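Local atomic coordinates of DHHA1 domain protein (Clostridium perfringens, PDB entry 3KEW), a protein that probably hydrolyses amino acids wrongly attached to alanine tRNA, as do the zinc-dependent editing domains of alanyl-tRNA synthetases and their free-standing AlaX relatives. Residues A[16-21]-A[33-39]; A[93-97]-A[197-201]; A[121-125]-A[224-230]. One frame throughout, in Å; residues are numbered along the deposited sequence.

Interaction 1 (A[16-21]-A[33-39]); sequences FKGEII and LLDQTAF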
loop_
_atom_site.group_PDB
_atom_site.type_symbol
_atom_site.label_atom_id
_atom_site.label_comp_id
_atom_site.label_asym_id
_atom_site.label_seq_id
_atom_site.Cartn_x
_atom_site.Cartn_y
_atom_site.Cartn_z
ATOM N N PHE A 16 11.071 -14.167 7.086
ATOM C CA PHE A 16 12.121 -13.557 7.902
ATOM C C PHE A 16 12.253 -14.213 9.274
ATOM O O PHE A 16 11.407 -15.027 9.686
ATOM C CB PHE A 16 11.906 -12.042 8.039
ATOM C CG PHE A 16 10.683 -11.663 8.835
ATOM C CD1 PHE A 16 10.812 -11.183 10.131
ATOM C CD2 PHE A 16 9.402 -11.773 8.285
ATOM C CE1 PHE A 16 9.691 -10.837 10.879
ATOM C CE2 PHE A 16 8.275 -11.427 9.026
ATOM C CZ PHE A 16 8.425 -10.950 10.327
ATOM N N LYS A 17 13.336 -13.858 9.963
ATOM C CA LYS A 17 13.633 -14.360 11.294
ATOM C C LYS A 17 13.294 -13.292 12.314
ATOM O O LYS A 17 13.609 -12.110 12.137
ATOM C CB LYS A 17 15.107 -14.780 11.403
ATOM C CG LYS A 17 15.372 -16.293 11.320
ATOM C CD LYS A 17 14.789 -16.961 10.089
ATOM C CE LYS A 17 15.113 -18.453 10.021
ATOM N NZ LYS A 17 14.336 -19.269 11.000
ATOM N N GLY A 18 12.620 -13.700 13.377
ATOM C CA GLY A 18 12.198 -12.747 14.386
ATOM C C GLY A 18 12.322 -13.283 15.787
ATOM O O GLY A 18 12.335 -14.500 16.008
ATOM N N GLU A 19 12.405 -12.355 16.731
ATOM C CA GLU A 19 12.462 -12.682 18.140
ATOM C C GLU A 19 11.360 -11.926 18.851
ATOM O O GLU A 19 11.267 -10.701 18.739
ATOM C CB GLU A 19 13.828 -12.316 18.730
ATOM C CG GLU A 19 14.011 -12.738 20.187
ATOM C CD GLU A 19 15.270 -12.170 20.835
ATOM O OE1 GLU A 19 16.119 -11.577 20.126
ATOM O OE2 GLU A 19 15.404 -12.312 22.068
ATOM N N ILE A 20 10.532 -12.674 19.572
ATOM C CA ILE A 20 9.470 -12.106 20.381
ATOM C C ILE A 20 10.055 -11.369 21.588
ATOM O O ILE A 20 10.745 -11.962 22.414
ATOM C CB ILE A 20 8.450 -13.187 20.819
ATOM C CG1 ILE A 20 7.649 -13.672 19.606
ATOM C CG2 ILE A 20 7.509 -12.629 21.880
ATOM C CD1 ILE A 20 6.722 -14.844 19.867
ATOM N N ILE A 21 9.768 -10.072 21.657
ATOM C CA ILE A 21 10.318 -9.160 22.660
ATOM C C ILE A 21 9.348 -8.957 23.846
ATOM O O ILE A 21 9.774 -8.691 24.974
ATOM C CB ILE A 21 10.779 -7.817 21.971
ATOM C CG1 ILE A 21 12.302 -7.742 21.886
ATOM C CG2 ILE A 21 10.278 -6.573 22.691
ATOM C CD1 ILE A 21 12.954 -8.840 21.071
ATOM N N LEU A 33 5.252 -8.411 20.437
ATOM C CA LEU A 33 6.152 -7.472 19.783
ATOM C C LEU A 33 7.320 -8.297 19.254
ATOM O O LEU A 33 7.646 -9.345 19.828
ATOM C CB LEU A 33 6.649 -6.426 20.781
ATOM C CG LEU A 33 6.528 -4.948 20.408
ATOM C CD1 LEU A 33 6.722 -4.076 21.637
ATOM C CD2 LEU A 33 7.510 -4.557 19.309
ATOM N N LEU A 34 7.925 -7.840 18.156
ATOM C CA LEU A 34 9.068 -8.518 17.528
ATOM C C LEU A 34 10.244 -7.553 17.408
ATOM O O LEU A 34 10.041 -6.337 17.365
ATOM C CB LEU A 34 8.694 -9.037 16.138
ATOM C CG LEU A 34 8.296 -10.495 15.879
ATOM C CD1 LEU A 34 7.376 -11.083 16.933
ATOM C CD2 LEU A 34 7.644 -10.600 14.510
ATOM N N ASP A 35 11.464 -8.097 17.380
ATOM C CA ASP A 35 12.670 -7.279 17.209
ATOM C C ASP A 35 12.697 -6.608 15.830
ATOM O O ASP A 35 13.071 -5.438 15.702
ATOM C CB ASP A 35 13.952 -8.095 17.483
ATOM C CG ASP A 35 14.230 -9.186 16.428
ATOM O OD1 ASP A 35 15.356 -9.201 15.890
ATOM O OD2 ASP A 35 13.349 -10.024 16.136
ATOM N N GLN A 36 12.267 -7.362 14.816
ATOM C CA GLN A 36 12.119 -6.877 13.440
ATOM C C GLN A 36 10.878 -7.506 12.827
ATOM O O GLN A 36 10.576 -8.670 13.086
ATOM C CB GLN A 36 13.369 -7.193 12.600
ATOM C CG GLN A 36 13.664 -8.669 12.326
ATOM C CD GLN A 36 15.007 -8.877 11.646
ATOM O OE1 GLN A 36 15.610 -7.939 11.120
ATOM N NE2 GLN A 36 15.485 -10.111 11.663
ATOM N N THR A 37 10.146 -6.738 12.029
ATOM C CA THR A 37 8.948 -7.287 11.397
ATOM C C THR A 37 8.754 -6.836 9.947
ATOM O O THR A 37 9.061 -5.699 9.580
ATOM C CB THR A 37 7.670 -7.084 12.268
ATOM O OG1 THR A 37 6.594 -7.867 11.739
ATOM C CG2 THR A 37 7.262 -5.612 12.358
ATOM N N ALA A 38 8.273 -7.762 9.131
ATOM C CA ALA A 38 7.844 -7.464 7.771
ATOM C C ALA A 38 6.315 -7.436 7.684
ATOM O O ALA A 38 5.759 -7.308 6.598
ATOM C CB ALA A 38 8.428 -8.495 6.786
ATOM N N PHE A 39 5.638 -7.570 8.829
ATOM C CA PHE A 39 4.174 -7.468 8.880
ATOM C C PHE A 39 3.771 -5.995 8.878
ATOM O O PHE A 39 4.068 -5.260 9.830
ATOM C CB PHE A 39 3.587 -8.192 10.108
ATOM C CG PHE A 39 3.701 -9.706 10.055
ATOM C CD1 PHE A 39 2.649 -10.481 9.565
ATOM C CD2 PHE A 39 4.848 -10.354 10.503
ATOM C CE1 PHE A 39 2.751 -11.873 9.489
ATOM C CE2 PHE A 39 4.955 -11.751 10.452
ATOM C CZ PHE A 39 3.905 -12.512 9.936
#
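Phe-16 lays its ring against the backbone of Gln-36 to Ala-38. CB points toward segment 33-39, and chi1 of 67° sets CG between the backbone N and the carbonyl carbon, which turns the ring along it. From there CD1 and CE1 run beside Gln-36, whose O lies 3.2 Å from CE1, near the ring plane. On the other flank CD2 and CE2 rest on the methyl of Ala-38. At the tip, CZ has Ala-38 N at 3.4 Å, over one face but displaced toward the rim, and it also meets Phe-39 CE2 at 3.6 Å. The two phenyl rings touch rim to rim, planes at 66°. Strand 82-86 flanks Phe-16 through Cys-84.

Side chains replace ladder bonds beyond this ring. Gln-36 NE2 donates to Lys-17 O (2.8 Å), while Asp-35 OD2 takes Glu-19 N (2.6 Å) from above the carboxylate plane. Regular pairing returns with Asp-35 N to Glu-19 O and Ile-21 N to Leu-33 O (both 2.9 Å), on either side of the non-hydrogen-bonded pair Ile-20 and Leu-34. Strand 36-37 leaves to pair with strand 4-5; strands 15-26 and 29-34 form an antiparallel beta hairpin of a closed six-stranded barrel.

Interaction 2 (A[93-97]-A[197-201]); sequences DGMQQ and GVHPR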
loop_
_atom_site.group_PDB
_atom_site.type_symbol
_atom_site.label_atom_id
_atom_site.label_comp_id
_atom_site.label_asym_id
_atom_site.label_seq_id
_atom_site.Cartn_x
_atom_site.Cartn_y
_atom_site.Cartn_z
ATOM N N ASP A 93 -1.727 -8.428 -3.207
ATOM C CA ASP A 93 -3.030 -7.912 -3.648
ATOM C C ASP A 93 -3.198 -6.442 -3.265
ATOM O O ASP A 93 -3.485 -5.610 -4.120
ATOM C CB ASP A 93 -4.185 -8.743 -3.074
ATOM C CG ASP A 93 -5.548 -8.146 -3.391
ATOM O OD1 ASP A 93 -5.832 -7.912 -4.583
ATOM O OD2 ASP A 93 -6.332 -7.905 -2.446
ATOM N N GLY A 94 -2.978 -6.136 -1.986
ATOM C CA GLY A 94 -3.036 -4.766 -1.477
ATOM C C GLY A 94 -1.991 -3.846 -2.083
ATOM O O GLY A 94 -2.279 -2.682 -2.336
ATOM N N MET A 95 -0.785 -4.369 -2.314
ATOM C CA MET A 95 0.273 -3.613 -3.001
ATOM C C MET A 95 -0.182 -3.172 -4.404
ATOM O O MET A 95 -0.012 -2.005 -4.778
ATOM C CB MET A 95 1.581 -4.428 -3.088
ATOM C CG MET A 95 2.327 -4.679 -1.739
ATOM S SD MET A 95 3.703 -5.853 -1.775
ATOM C CE MET A 95 4.915 -4.823 -2.610
ATOM N N GLN A 96 -0.767 -4.108 -5.160
ATOM C CA GLN A 96 -1.259 -3.852 -6.531
ATOM C C GLN A 96 -2.421 -2.855 -6.591
ATOM O O GLN A 96 -2.415 -1.944 -7.429
ATOM C CB GLN A 96 -1.654 -5.161 -7.240
ATOM C CG GLN A 96 -0.477 -6.060 -7.582
ATOM C CD GLN A 96 -0.895 -7.372 -8.201
ATOM O OE1 GLN A 96 -1.742 -8.089 -7.665
ATOM N NE2 GLN A 96 -0.285 -7.709 -9.324
ATOM N N GLN A 97 -3.408 -3.007 -5.702
ATOM C CA GLN A 97 -4.563 -2.077 -5.677
ATOM C C GLN A 97 -4.178 -0.653 -5.337
ATOM O O GLN A 97 -4.768 0.289 -5.866
ATOM C CB GLN A 97 -5.663 -2.531 -4.713
ATOM C CG GLN A 97 -6.126 -3.964 -4.868
ATOM C CD GLN A 97 -6.167 -4.463 -6.308
ATOM O OE1 GLN A 97 -6.849 -3.890 -7.166
ATOM N NE2 GLN A 97 -5.453 -5.561 -6.569
ATOM N N GLY A 197 1.869 3.936 2.159
ATOM C CA GLY A 197 1.580 2.603 1.645
ATOM C C GLY A 197 2.823 1.770 1.390
ATOM O O GLY A 197 3.949 2.282 1.393
ATOM N N VAL A 198 2.602 0.475 1.199
ATOM C CA VAL A 198 3.623 -0.453 0.715
ATOM C C VAL A 198 3.308 -0.799 -0.750
ATOM O O VAL A 198 2.304 -1.455 -1.051
ATOM C CB VAL A 198 3.729 -1.709 1.641
ATOM C CG1 VAL A 198 4.510 -2.846 0.976
ATOM C CG2 VAL A 198 4.395 -1.314 2.971
ATOM N N HIS A 199 4.170 -0.324 -1.645
ATOM C CA HIS A 199 3.969 -0.422 -3.086
ATOM C C HIS A 199 4.938 -1.412 -3.758
ATOM O O HIS A 199 6.024 -1.678 -3.228
ATOM C CB HIS A 199 4.132 0.975 -3.705
ATOM C CG HIS A 199 3.019 1.913 -3.353
ATOM N ND1 HIS A 199 1.973 2.177 -4.209
ATOM C CD2 HIS A 199 2.769 2.618 -2.223
ATOM C CE1 HIS A 199 1.135 3.018 -3.630
ATOM N NE2 HIS A 199 1.592 3.299 -2.422
ATOM N N PRO A 200 4.549 -1.973 -4.927
ATOM C CA PRO A 200 5.526 -2.691 -5.750
ATOM C C PRO A 200 6.622 -1.739 -6.246
ATOM O O PRO A 200 6.462 -0.529 -6.152
ATOM C CB PRO A 200 4.683 -3.209 -6.927
ATOM C CG PRO A 200 3.264 -3.214 -6.418
ATOM C CD PRO A 200 3.203 -2.005 -5.532
ATOM N N ARG A 201 7.732 -2.279 -6.735
ATOM C CA ARG A 201 8.867 -1.434 -7.123
ATOM C C ARG A 201 8.860 -1.062 -8.592
ATOM O O ARG A 201 9.724 -0.308 -9.048
ATOM C CB ARG A 201 10.201 -2.090 -6.758
ATOM C CG ARG A 201 10.645 -1.813 -5.330
ATOM C CD ARG A 201 12.113 -2.149 -5.148
ATOM N NE ARG A 201 12.393 -2.593 -3.785
ATOM C CZ ARG A 201 13.609 -2.729 -3.269
ATOM N NH1 ARG A 201 14.685 -2.449 -3.997
ATOM N NH2 ARG A 201 13.746 -3.141 -2.016
#
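Met-95 and His-199 are where the two backbones come closest, CA to CA 4.9 Å, as an irregular loop passes a turn of helix 88-112. The CA-H of Met-95 points at Val-198 O, with CA and O 3.5 Å apart and 145° at the hydrogen, which marks a CA-H...O contact.

Met-95 carries most of the contact, and the neighbours change gradually along its chain: Val-198 O and Pro-200 CD (3.8 Å) at CB, Val-198 at CG, His-199 O at CE. CG lies 3.3 Å from Val-198 O and also meets Val-198 CG1, the two side chains crossing at a slant. The chain is extended through chi2 but bends at SD (chi3 74°), and this bend brings CE to 3.4 Å from His-199 O. At the methionine backbone, Pro-200 CD packs on Met-95 O at 3.3 Å, so a ring methylene, with no N-H to offer, faces the helix carbonyl. Pro-200 also leans on Leu-99, one turn further along the helix.

His-199 turns CB away from 93-97. Its side chain comes within about 4 Å of the zinc ion held by His-98, His-102 and Cys-195, and its ring meets both those histidines, edge-to-face with His-102. The spacing fits the HxxxH and CxxxH signatures of AlaX-type editing domains, in which the last histidine is usually a zinc ligand; here His-199 lies close to the ion but is not among the ligands seen.

Between these two segments the attraction is therefore dispersion, one CA-H...O contact and probably further C-H...O approaches. Shape fit, not polar pairing, makes this contact with the helix that bears two of the zinc ligands, while Gln-46, at Val-198 N, and Gln-11, at His-199 O, also hold the loop.

Interaction 3 (A[121-125]-A[224-230]); sequences LGKEI and EYVAGNR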
loop_
_atom_site.group_PDB
_atom_site.type_symbol
_atom_site.label_atom_id
_atom_site.label_comp_id
_atom_site.label_asym_id
_atom_site.label_seq_id
_atom_site.Cartn_x
_atom_site.Cartn_y
_atom_site.Cartn_z
ATOM N N LEU A 121 -9.595 1.555 -0.739
ATOM C CA LEU A 121 -9.091 0.224 -1.045
ATOM C C LEU A 121 -9.871 -0.768 -0.205
ATOM O O LEU A 121 -9.732 -0.795 1.015
ATOM C CB LEU A 121 -7.587 0.133 -0.757
ATOM C CG LEU A 121 -6.687 1.269 -1.291
ATOM C CD1 LEU A 121 -5.290 1.116 -0.732
ATOM C CD2 LEU A 121 -6.643 1.282 -2.810
ATOM N N GLY A 122 -10.726 -1.555 -0.847
ATOM C CA GLY A 122 -11.531 -2.542 -0.124
ATOM C C GLY A 122 -11.078 -3.934 -0.495
ATOM O O GLY A 122 -10.247 -4.093 -1.387
ATOM N N LYS A 123 -11.646 -4.952 0.138
ATOM C CA LYS A 123 -11.234 -6.332 -0.098
ATOM C C LYS A 123 -11.785 -6.857 -1.391
ATOM O O LYS A 123 -11.151 -7.620 -2.080
ATOM C CB LYS A 123 -11.678 -7.247 1.043
ATOM C CG LYS A 123 -10.971 -8.615 1.120
ATOM C CD LYS A 123 -9.652 -8.670 0.353
ATOM C CE LYS A 123 -8.500 -9.206 1.199
ATOM N NZ LYS A 123 -7.563 -10.066 0.401
ATOM N N GLU A 124 -12.982 -6.429 -1.718
ATOM C CA GLU A 124 -13.643 -6.867 -2.949
ATOM C C GLU A 124 -13.355 -5.936 -4.130
ATOM O O GLU A 124 -12.948 -6.391 -5.212
ATOM C CB GLU A 124 -15.156 -7.032 -2.742
ATOM C CG GLU A 124 -15.565 -8.231 -1.866
ATOM C CD GLU A 124 -14.965 -9.558 -2.328
ATOM O OE1 GLU A 124 -15.041 -9.878 -3.533
ATOM O OE2 GLU A 124 -14.419 -10.286 -1.473
ATOM N N ILE A 125 -13.553 -4.636 -3.913
ATOM C CA ILE A 125 -13.369 -3.640 -4.971
ATOM C C ILE A 125 -12.581 -2.437 -4.445
ATOM O O ILE A 125 -12.451 -2.261 -3.241
ATOM C CB ILE A 125 -14.754 -3.221 -5.589
ATOM C CG1 ILE A 125 -14.595 -2.686 -7.020
ATOM C CG2 ILE A 125 -15.520 -2.250 -4.676
ATOM C CD1 ILE A 125 -14.339 -3.743 -8.073
ATOM N N GLU A 224 -14.717 2.578 -10.059
ATOM C CA GLU A 224 -14.339 1.245 -9.554
ATOM C C GLU A 224 -13.285 0.577 -10.434
ATOM O O GLU A 224 -13.453 0.495 -11.653
ATOM C CB GLU A 224 -15.560 0.315 -9.464
ATOM C CG GLU A 224 -16.355 0.437 -8.196
ATOM C CD GLU A 224 -17.600 -0.434 -8.181
ATOM O OE1 GLU A 224 -18.680 0.102 -7.849
ATOM O OE2 GLU A 224 -17.509 -1.642 -8.502
ATOM N N TYR A 225 -12.209 0.078 -9.825
ATOM C CA TYR A 225 -11.144 -0.585 -10.589
ATOM C C TYR A 225 -10.628 -1.866 -9.935
ATOM O O TYR A 225 -10.806 -2.091 -8.733
ATOM C CB TYR A 225 -9.968 0.381 -10.872
ATOM C CG TYR A 225 -9.135 0.659 -9.641
ATOM C CD1 TYR A 225 -9.442 1.734 -8.798
ATOM C CD2 TYR A 225 -8.052 -0.169 -9.296
ATOM C CE1 TYR A 225 -8.699 1.974 -7.660
ATOM C CE2 TYR A 225 -7.303 0.065 -8.152
ATOM C CZ TYR A 225 -7.633 1.138 -7.347
ATOM O OH TYR A 225 -6.907 1.371 -6.218
ATOM N N VAL A 226 -9.958 -2.683 -10.746
ATOM C CA VAL A 226 -9.230 -3.874 -10.293
ATOM C C VAL A 226 -7.857 -3.913 -10.953
ATOM O O VAL A 226 -7.715 -3.589 -12.129
ATOM C CB VAL A 226 -9.996 -5.200 -10.595
ATOM C CG1 VAL A 226 -11.068 -5.462 -9.546
ATOM C CG2 VAL A 226 -10.625 -5.170 -11.985
ATOM N N ALA A 227 -6.840 -4.276 -10.180
ATOM C CA ALA A 227 -5.498 -4.473 -10.710
ATOM C C ALA A 227 -5.009 -5.873 -10.366
ATOM O O ALA A 227 -5.500 -6.486 -9.414
ATOM C CB ALA A 227 -4.532 -3.409 -10.168
ATOM N N GLY A 228 -4.062 -6.375 -11.154
ATOM C CA GLY A 228 -3.411 -7.659 -10.884
ATOM C C GLY A 228 -4.313 -8.867 -11.008
ATOM O O GLY A 228 -5.033 -9.010 -11.994
ATOM N N ASN A 229 -4.280 -9.716 -9.982
ATOM C CA ASN A 229 -5.013 -10.988 -9.966
ATOM C C ASN A 229 -6.528 -10.821 -9.844
ATOM O O ASN A 229 -7.287 -11.711 -10.221
ATOM C CB ASN A 229 -4.488 -11.890 -8.840
ATOM C CG ASN A 229 -2.999 -11.691 -8.572
ATOM O OD1 ASN A 229 -2.147 -12.215 -9.291
ATOM N ND2 ASN A 229 -2.685 -10.929 -7.527
ATOM N N ARG A 230 -6.951 -9.678 -9.310
ATOM C CA ARG A 230 -8.363 -9.298 -9.252
ATOM C C ARG A 230 -8.957 -9.028 -10.642
ATOM O O ARG A 230 -10.152 -9.223 -10.862
ATOM C CB ARG A 230 -8.536 -8.039 -8.399
ATOM C CG ARG A 230 -8.375 -8.227 -6.901
ATOM C CD ARG A 230 -8.967 -7.029 -6.187
ATOM N NE ARG A 230 -8.582 -6.973 -4.781
ATOM C CZ ARG A 230 -9.119 -6.147 -3.885
ATOM N NH1 ARG A 230 -10.077 -5.301 -4.245
ATOM N NH2 ARG A 230 -8.700 -6.171 -2.621
#
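Arg-230 meets Gly-122 end-on: NH1 and NH2 both donate to the one carbonyl oxygen, Gly-122 O, which lies only 2° out of the guanidinium plane. The two bonds differ. NH2 lies 2.9 Å from that oxygen, on a lone pair in the carbonyl plane, whereas NH1 approaches at 3.1 Å from above that plane. Lys-123 O sits instead over a guanidinium face, 3.1 Å from Arg-230 CZ, where its angle to the N-H groups is too poor for bonding, though the positive charge would probably favour it. An arm extended from CG to NE delivers the group, and NE, pointing another way, forms a salt bridge with Asp-93 of helix 88-112, which fixes the rotation of the guanidinium.

Gly-122 belongs to the turn between strands 116-121 and 126-131, a hairpin of the four-stranded antiparallel sheet; strand 220-227 lies next to 126-131, so the arginine after it reaches back to the turn.

Ile-125 swings its longer branch over that strand. CG1 stands anti to the backbone N (chi1 -156°) and meets Glu-224 OE2 at 3.4 Å, the two side chains crossing near a right angle; CD1 goes on to Val-226 CG1 at 4.0 Å. At the far end Leu-121 slants across Tyr-225, its CD2 3.4 Å from the phenol OH, which is probably hydrogen-bonded to Gln-97 O.

From the N terminus, interaction 1 comes first and closes a short hairpin loop, strands 15-26 and 29-34 of the barrel, before either other contact opens. Interactions 2 and 3 each close a loop of about a hundred residues, and they cross: 93-97, 121-125, 197-201 and 224-230 alternate along the chain. Interaction 2 ties helix 88-112 to the loop beside the zinc, and interaction 3 ties the hairpin turn to the end of strand 220-227. With centres 12 Å apart, these two touch directly where that helix meets the end of that strand, Gln-96 packing on Gly-228. Interaction 1 stands apart, its centre 21 Å from that of interaction 2 and 30 Å from that of interaction 3.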